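Local coordinates for protein pectate lyase 1 (PDB 1PXZ) that has low pectate lyase activity, cleaving galacturonan by elimination with calcium as cofactor, and is the major allergen of mountain cedar pollen, at residues 30-35 with 115-120; 39-44 with 66-71; 51-56 with 133-138. All blocks are in the same frame, centred on the assembly; numbering follows the deposited sequence.

How the interactions relate
All three contacts belong to one chain built on a parallel beta-helix. Interactions 1 and 2, with centres about 13 Å apart, meet where Gly-35 C packs at 3.8 Å from Trp-69 CE3, just before the chain enters strand 39-43. Interactions 2 and 3, with centres about 15 Å apart, join through Tyr-41 OH and Gly-56 N, a probable hydrogen bond of 2.8 Å, and through a probable backbone hydrogen bond from Thr-44 N to Gly-56 O. Interactions 1 and 3 do not touch, their nearest atoms being about 11 Å apart. All three lie away from the inferred calcium ligands Asp-149, Asp-173 and Asp-177 and from Arg-229, the predicted active-site residue.

Interaction 1: 30-35 with 115-120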
# COMPACT_ATOMS: atom_id res chain seq x y z
N SER A 30 7.68 4.83 8.93
CA SER A 30 8.90 4.25 9.48
C SER A 30 8.77 3.79 10.94
O SER A 30 9.60 2.97 11.35
CB SER A 30 10.09 5.24 9.43
OG SER A 30 9.83 6.23 10.42
N SER A 31 7.80 4.26 11.70
CA SER A 31 7.60 3.89 13.10
C SER A 31 6.82 2.59 13.24
O SER A 31 6.64 2.12 14.36
CB SER A 31 6.83 4.98 13.87
OG SER A 31 7.67 6.11 14.01
N THR A 32 6.35 2.06 12.11
CA THR A 32 5.56 0.83 12.17
C THR A 32 6.33 -0.30 12.82
O THR A 32 7.43 -0.64 12.39
CB THR A 32 5.14 0.41 10.74
OG1 THR A 32 4.41 1.49 10.14
CG2 THR A 32 4.19 -0.76 10.80
N MET A 33 5.80 -0.91 13.88
CA MET A 33 6.51 -2.04 14.50
C MET A 33 5.93 -3.38 14.07
O MET A 33 6.56 -4.43 14.18
CB MET A 33 6.35 -2.00 16.01
CG MET A 33 6.89 -0.81 16.78
SD MET A 33 6.26 -0.95 18.49
CE MET A 33 7.06 -2.50 18.95
N GLY A 34 4.68 -3.34 13.60
CA GLY A 34 4.06 -4.64 13.35
C GLY A 34 3.99 -5.47 14.62
O GLY A 34 3.71 -4.96 15.71
N GLY A 35 4.25 -6.78 14.48
CA GLY A 35 4.23 -7.62 15.67
C GLY A 35 5.61 -7.76 16.28
O GLY A 35 5.89 -8.74 16.98
N HIS A 115 0.22 0.12 13.82
CA HIS A 115 1.35 -0.81 13.84
C HIS A 115 1.00 -2.16 13.21
O HIS A 115 1.02 -3.21 13.87
CB HIS A 115 1.90 -1.01 15.27
CG HIS A 115 2.46 0.29 15.79
ND1 HIS A 115 3.68 0.78 15.40
CD2 HIS A 115 1.94 1.20 16.65
CE1 HIS A 115 3.91 1.94 16.00
NE2 HIS A 115 2.87 2.21 16.77
N VAL A 116 0.72 -2.09 11.91
CA VAL A 116 0.45 -3.27 11.08
C VAL A 116 1.42 -3.29 9.89
O VAL A 116 1.48 -2.29 9.15
CB VAL A 116 -0.99 -3.31 10.55
CG1 VAL A 116 -1.15 -4.48 9.57
CG2 VAL A 116 -2.00 -3.40 11.68
N ILE A 117 2.13 -4.40 9.73
CA ILE A 117 3.00 -4.68 8.61
C ILE A 117 2.39 -5.81 7.76
O ILE A 117 2.10 -6.89 8.27
CB ILE A 117 4.42 -5.09 9.03
CG1 ILE A 117 5.15 -3.98 9.81
CG2 ILE A 117 5.25 -5.54 7.84
CD1 ILE A 117 6.46 -4.48 10.41
N LEU A 118 2.19 -5.54 6.47
CA LEU A 118 1.71 -6.59 5.57
C LEU A 118 2.83 -6.81 4.56
O LEU A 118 3.14 -5.87 3.83
CB LEU A 118 0.42 -6.22 4.87
CG LEU A 118 -0.77 -5.88 5.77
CD1 LEU A 118 -1.91 -5.33 4.95
CD2 LEU A 118 -1.21 -7.12 6.57
N HIS A 119 3.41 -8.00 4.54
CA HIS A 119 4.60 -8.19 3.74
C HIS A 119 4.63 -9.54 3.02
O HIS A 119 4.34 -10.57 3.64
CB HIS A 119 5.78 -8.08 4.68
CG HIS A 119 7.12 -8.46 4.16
ND1 HIS A 119 7.93 -7.57 3.48
CD2 HIS A 119 7.82 -9.62 4.25
CE1 HIS A 119 9.07 -8.19 3.15
NE2 HIS A 119 9.02 -9.43 3.60
N SER A 120 5.00 -9.49 1.77
CA SER A 120 5.26 -10.63 0.89
C SER A 120 4.07 -11.57 0.73
O SER A 120 4.20 -12.80 0.72
CB SER A 120 6.51 -11.36 1.40
OG SER A 120 7.04 -12.21 0.40
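Ser-31 meets His-115 through its backbone: its carbonyl O lies at the imidazole edge, 3.2 Å from His-115 CE1 and near the ring plane. Thr-32 turns a methyl inward, its CG2 set opposite the backbone N, and this carbon sits 3.5 Å from Ile-117 CG1; the hydroxyl is directed instead to Gly-29 O. Met-33 supplies the polar link. Its backbone N donates to His-115 ND1 at 3.1 Å, with an N-H...N angle of 152° and the donor 11° out of the ring plane, so the donor meets the ring nitrogen nearly in the plane of the imidazole. His-115 reaches it with CG opposite its own carbonyl carbon (chi1 -64°). Met-33 SD stands above a face of the same ring, 4.6 Å from its centroid, a distant sulfur-aromatic contact. At Gly-34 the two segments draw together, CA lying 3.4 Å from His-115 O and 3.8 Å from Ile-117 CG1. The contact thus lays the loop leading to strand 39-43 across the start of strand 114-119 of the beta-helix, while Trp-162 on the next parallel strand touches Thr-32 and Ile-117. Because His-115 ND1 accepts a hydrogen bond from Met-33 N, a neutral ring would probably carry its proton on NE2.

Interaction 2: 39-44 with 66-71; sequences DFYTVT and KALWII
Phe-40 and Trp-69 lie side by side on strands 39-43 and 68-72, which pair in parallel through backbone hydrogen bonds in the beta-helix. The edge of the phenyl ring is directed at the indole face in an offset edge-to-face stack: the Phe-40 ring and the five-membered ring of Trp-69 have planes at 78° and centroids 5.3 Å apart, with Phe-40 CE1 nearest Trp-69 CD1 at 3.7 Å. The indole nitrogen is held elsewhere, by Asp-93 on the next strand.

On the other face of the sheet, Tyr-41 runs beside Ile-70 in the same direction. Its CG, opposite the backbone N (chi1 176°), carries the ring along Ile-70, where Tyr-41 CD2 is 4.0 Å from Ile-70 CG1. At the far end of the strand Val-43 crosses Ile-70 at a slant, Val-43 CG2 lying 3.7 Å from Ile-70 CG2. Helix 58-63, which links the strands in sequence, adds Leu-58 against Val-43 and Ile-70 and Tyr-60 against Tyr-41.

Near the strand starts, the exposed Lys-66 crosses Asp-39 almost perpendicularly in a salt bridge; the modelled Lys-66 NZ to Asp-39 OD2 length of 2.5 Å is very short and therefore doubtful as a value. A water accepts from Asp-39 N and donates to Ala-67 O, with a weak further bond to Asp-39 OD2. Among the backbone bonds of the pair, Ile-71 N meets Tyr-41 O at 2.8 Å.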
# COMPACT_ATOMS: atom_id res chain seq x y z
N ASP A 39 5.06 -12.79 19.87
CA ASP A 39 5.47 -14.14 19.52
C ASP A 39 5.25 -14.40 18.03
O ASP A 39 4.39 -13.77 17.42
CB ASP A 39 4.62 -15.20 20.25
CG ASP A 39 4.52 -14.94 21.74
OD1 ASP A 39 5.59 -14.85 22.37
OD2 ASP A 39 3.38 -14.84 22.26
N PHE A 40 5.99 -15.36 17.48
CA PHE A 40 5.65 -15.86 16.17
C PHE A 40 4.35 -16.67 16.25
O PHE A 40 4.19 -17.40 17.22
CB PHE A 40 6.75 -16.74 15.60
CG PHE A 40 8.02 -15.98 15.22
CD1 PHE A 40 8.01 -15.10 14.14
CD2 PHE A 40 9.19 -16.16 15.93
CE1 PHE A 40 9.17 -14.42 13.79
CE2 PHE A 40 10.34 -15.48 15.60
CZ PHE A 40 10.33 -14.60 14.52
N TYR A 41 3.48 -16.55 15.27
CA TYR A 41 2.23 -17.28 15.14
C TYR A 41 2.23 -17.99 13.79
O TYR A 41 2.39 -17.36 12.74
CB TYR A 41 1.00 -16.36 15.27
CG TYR A 41 -0.33 -17.08 15.03
CD1 TYR A 41 -1.00 -17.69 16.08
CD2 TYR A 41 -0.92 -17.15 13.78
CE1 TYR A 41 -2.21 -18.33 15.85
CE2 TYR A 41 -2.11 -17.79 13.52
CZ TYR A 41 -2.76 -18.40 14.59
OH TYR A 41 -3.94 -19.02 14.32
N THR A 42 1.99 -19.30 13.78
CA THR A 42 2.04 -20.00 12.49
C THR A 42 0.65 -20.38 12.03
O THR A 42 -0.10 -20.99 12.81
CB THR A 42 2.94 -21.26 12.56
OG1 THR A 42 4.27 -20.89 12.94
CG2 THR A 42 2.99 -21.92 11.18
N VAL A 43 0.33 -20.02 10.80
CA VAL A 43 -0.91 -20.45 10.16
C VAL A 43 -0.70 -21.87 9.64
O VAL A 43 0.16 -22.07 8.77
CB VAL A 43 -1.36 -19.53 9.00
CG1 VAL A 43 -2.63 -20.07 8.38
CG2 VAL A 43 -1.54 -18.11 9.52
N THR A 44 -1.47 -22.80 10.21
CA THR A 44 -1.35 -24.20 9.79
C THR A 44 -2.59 -24.66 9.04
O THR A 44 -2.59 -25.77 8.53
CB THR A 44 -1.13 -25.11 11.01
OG1 THR A 44 -2.21 -24.89 11.94
CG2 THR A 44 0.15 -24.69 11.69
N LYS A 66 -2.92 -9.54 21.55
CA LYS A 66 -1.47 -9.45 21.73
C LYS A 66 -0.72 -9.29 20.40
O LYS A 66 -1.24 -9.64 19.35
CB LYS A 66 -0.95 -10.68 22.47
CG LYS A 66 -1.05 -11.95 21.64
CD LYS A 66 -0.79 -13.17 22.54
CE LYS A 66 0.45 -13.91 22.09
NZ LYS A 66 1.06 -14.74 23.16
N ALA A 67 0.51 -8.80 20.50
CA ALA A 67 1.40 -8.64 19.36
C ALA A 67 1.78 -9.99 18.77
O ALA A 67 2.23 -10.88 19.51
CB ALA A 67 2.67 -7.87 19.73
N LEU A 68 1.60 -10.15 17.46
CA LEU A 68 1.97 -11.43 16.86
C LEU A 68 2.65 -11.21 15.51
O LEU A 68 2.23 -10.29 14.80
CB LEU A 68 0.74 -12.31 16.60
CG LEU A 68 0.04 -12.91 17.82
CD1 LEU A 68 -1.16 -13.72 17.34
CD2 LEU A 68 1.00 -13.74 18.65
N TRP A 69 3.61 -12.06 15.22
CA TRP A 69 4.29 -12.04 13.92
C TRP A 69 3.80 -13.28 13.19
O TRP A 69 4.28 -14.38 13.51
CB TRP A 69 5.80 -11.97 14.12
CG TRP A 69 6.56 -11.63 12.87
CD1 TRP A 69 6.79 -12.44 11.80
CD2 TRP A 69 7.20 -10.38 12.57
NE1 TRP A 69 7.52 -11.77 10.84
CE2 TRP A 69 7.78 -10.51 11.29
CE3 TRP A 69 7.32 -9.17 13.26
CZ2 TRP A 69 8.49 -9.48 10.67
CZ3 TRP A 69 8.02 -8.14 12.64
CH2 TRP A 69 8.58 -8.31 11.37
N ILE A 70 2.87 -13.07 12.26
CA ILE A 70 2.22 -14.22 11.61
C ILE A 70 2.96 -14.71 10.37
O ILE A 70 3.31 -13.94 9.48
CB ILE A 70 0.76 -13.84 11.29
CG1 ILE A 70 -0.02 -13.48 12.56
CG2 ILE A 70 0.05 -14.92 10.49
CD1 ILE A 70 -1.26 -12.62 12.29
N ILE A 71 3.20 -16.02 10.37
CA ILE A 71 3.90 -16.69 9.27
C ILE A 71 3.10 -17.92 8.82
O ILE A 71 2.10 -18.27 9.45
CB ILE A 71 5.30 -17.16 9.66
CG1 ILE A 71 5.25 -18.14 10.85
CG2 ILE A 71 6.21 -15.99 10.00
CD1 ILE A 71 6.56 -18.86 11.08
O HOH W 1 3.11 -12.18 21.57

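Interaction 3: 51-56 with 133-138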
# COMPACT_ATOMS: atom_id res chain seq x y z
N VAL A 51 -16.92 -15.71 12.67
CA VAL A 51 -17.47 -15.26 13.96
C VAL A 51 -16.81 -15.95 15.15
O VAL A 51 -17.02 -15.57 16.32
CB VAL A 51 -18.99 -15.49 14.04
CG1 VAL A 51 -19.72 -14.59 13.06
CG2 VAL A 51 -19.33 -16.97 13.81
N ASN A 52 -16.01 -16.97 14.89
CA ASN A 52 -15.44 -17.79 15.95
C ASN A 52 -14.22 -18.50 15.39
O ASN A 52 -14.23 -19.73 15.24
CB ASN A 52 -16.51 -18.77 16.46
CG ASN A 52 -16.20 -19.35 17.81
OD1 ASN A 52 -15.05 -19.24 18.26
ND2 ASN A 52 -17.14 -19.98 18.52
N PRO A 53 -13.18 -17.75 15.02
CA PRO A 53 -12.00 -18.34 14.40
C PRO A 53 -11.26 -19.30 15.31
O PRO A 53 -11.16 -19.11 16.52
CB PRO A 53 -11.12 -17.13 14.08
CG PRO A 53 -11.61 -16.05 14.99
CD PRO A 53 -13.09 -16.28 15.16
N THR A 54 -10.70 -20.36 14.76
CA THR A 54 -10.03 -21.36 15.58
C THR A 54 -8.51 -21.29 15.48
O THR A 54 -7.97 -20.91 14.43
CB THR A 54 -10.51 -22.77 15.18
OG1 THR A 54 -9.73 -23.76 15.86
CG2 THR A 54 -10.30 -23.02 13.70
N PRO A 55 -7.83 -21.67 16.55
CA PRO A 55 -6.37 -21.65 16.60
C PRO A 55 -5.76 -22.32 15.38
O PRO A 55 -6.22 -23.39 14.96
CB PRO A 55 -6.06 -22.46 17.87
CG PRO A 55 -7.22 -22.11 18.76
CD PRO A 55 -8.41 -22.16 17.83
N GLY A 56 -4.75 -21.68 14.78
CA GLY A 56 -4.15 -22.27 13.59
C GLY A 56 -4.61 -21.57 12.33
O GLY A 56 -3.96 -21.73 11.29
N ASP A 133 -22.21 -10.93 10.14
CA ASP A 133 -21.45 -10.79 11.39
C ASP A 133 -20.01 -11.24 11.22
O ASP A 133 -19.68 -12.19 10.48
CB ASP A 133 -22.07 -11.63 12.51
CG ASP A 133 -23.39 -11.09 13.03
OD1 ASP A 133 -23.57 -9.86 13.03
OD2 ASP A 133 -24.24 -11.91 13.45
N VAL A 134 -19.11 -10.58 11.93
CA VAL A 134 -17.70 -10.90 11.85
C VAL A 134 -17.01 -10.67 13.20
O VAL A 134 -17.34 -9.68 13.84
CB VAL A 134 -16.93 -10.01 10.85
CG1 VAL A 134 -15.48 -10.49 10.75
CG2 VAL A 134 -17.55 -9.96 9.47
N LEU A 135 -16.08 -11.52 13.61
CA LEU A 135 -15.25 -11.21 14.75
C LEU A 135 -14.24 -10.13 14.34
O LEU A 135 -13.21 -10.43 13.73
CB LEU A 135 -14.53 -12.45 15.32
CG LEU A 135 -13.75 -12.13 16.61
CD1 LEU A 135 -14.61 -12.39 17.84
CD2 LEU A 135 -12.46 -12.92 16.68
N VAL A 136 -14.58 -8.89 14.70
CA VAL A 136 -13.76 -7.74 14.31
C VAL A 136 -12.40 -7.90 14.98
O VAL A 136 -11.36 -7.85 14.33
CB VAL A 136 -14.44 -6.41 14.64
CG1 VAL A 136 -13.48 -5.26 14.41
CG2 VAL A 136 -15.69 -6.21 13.78
N SER A 137 -12.39 -8.13 16.30
CA SER A 137 -11.17 -8.50 16.99
C SER A 137 -11.52 -9.28 18.27
O SER A 137 -12.69 -9.27 18.69
CB SER A 137 -10.31 -7.29 17.39
OG SER A 137 -10.89 -6.64 18.53
N GLU A 138 -10.50 -9.89 18.84
CA GLU A 138 -10.70 -10.66 20.07
C GLU A 138 -11.37 -9.77 21.10
O GLU A 138 -12.35 -10.13 21.76
CB GLU A 138 -9.37 -11.21 20.57
CG GLU A 138 -9.40 -11.84 21.97
CD GLU A 138 -8.03 -12.17 22.51
OE1 GLU A 138 -6.99 -11.82 21.90
OE2 GLU A 138 -7.96 -12.81 23.59
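Val-51 and Leu-135 bury the largest areas here, with Pro-53 third. Val-51 sets CG1 opposite its carbonyl carbon (chi1 -67°), and that single methyl does the reaching: CG1 lies 3.5 Å from Asp-133 O and 3.8 Å from Asp-133 CB, so it rests on backbone and on the root of the aspartate. By CA positions the two segments are nearest at Val-51 and Leu-135, whose CA atoms are 4.7 Å apart.

Leu-135 points its side chain at the loop and meets the proline ring with one branch. Leu-135 CD2 is 3.7 Å from Pro-53 CG and, equally, 3.7 Å from Pro-53 CD, so the methyl sits against the CG-CD side of the ring; the two side chains cross at roughly a right angle. Helix 58-63 flanks the pair, Arg-59 touching Pro-53 and Thr-63 touching Leu-135.

The contact places the loop between strand 39-43 and helix 58-63 against the first strand of the antiparallel hairpin 132-137 and 141-145. A backbone hydrogen bond between Leu-135 and Pro-50, just before the loop segment, supplements it. Between the two segments themselves the contact is apolar packing, so it depends on close methyl-to-backbone and methyl-to-proline approach and not on directed polar bonds.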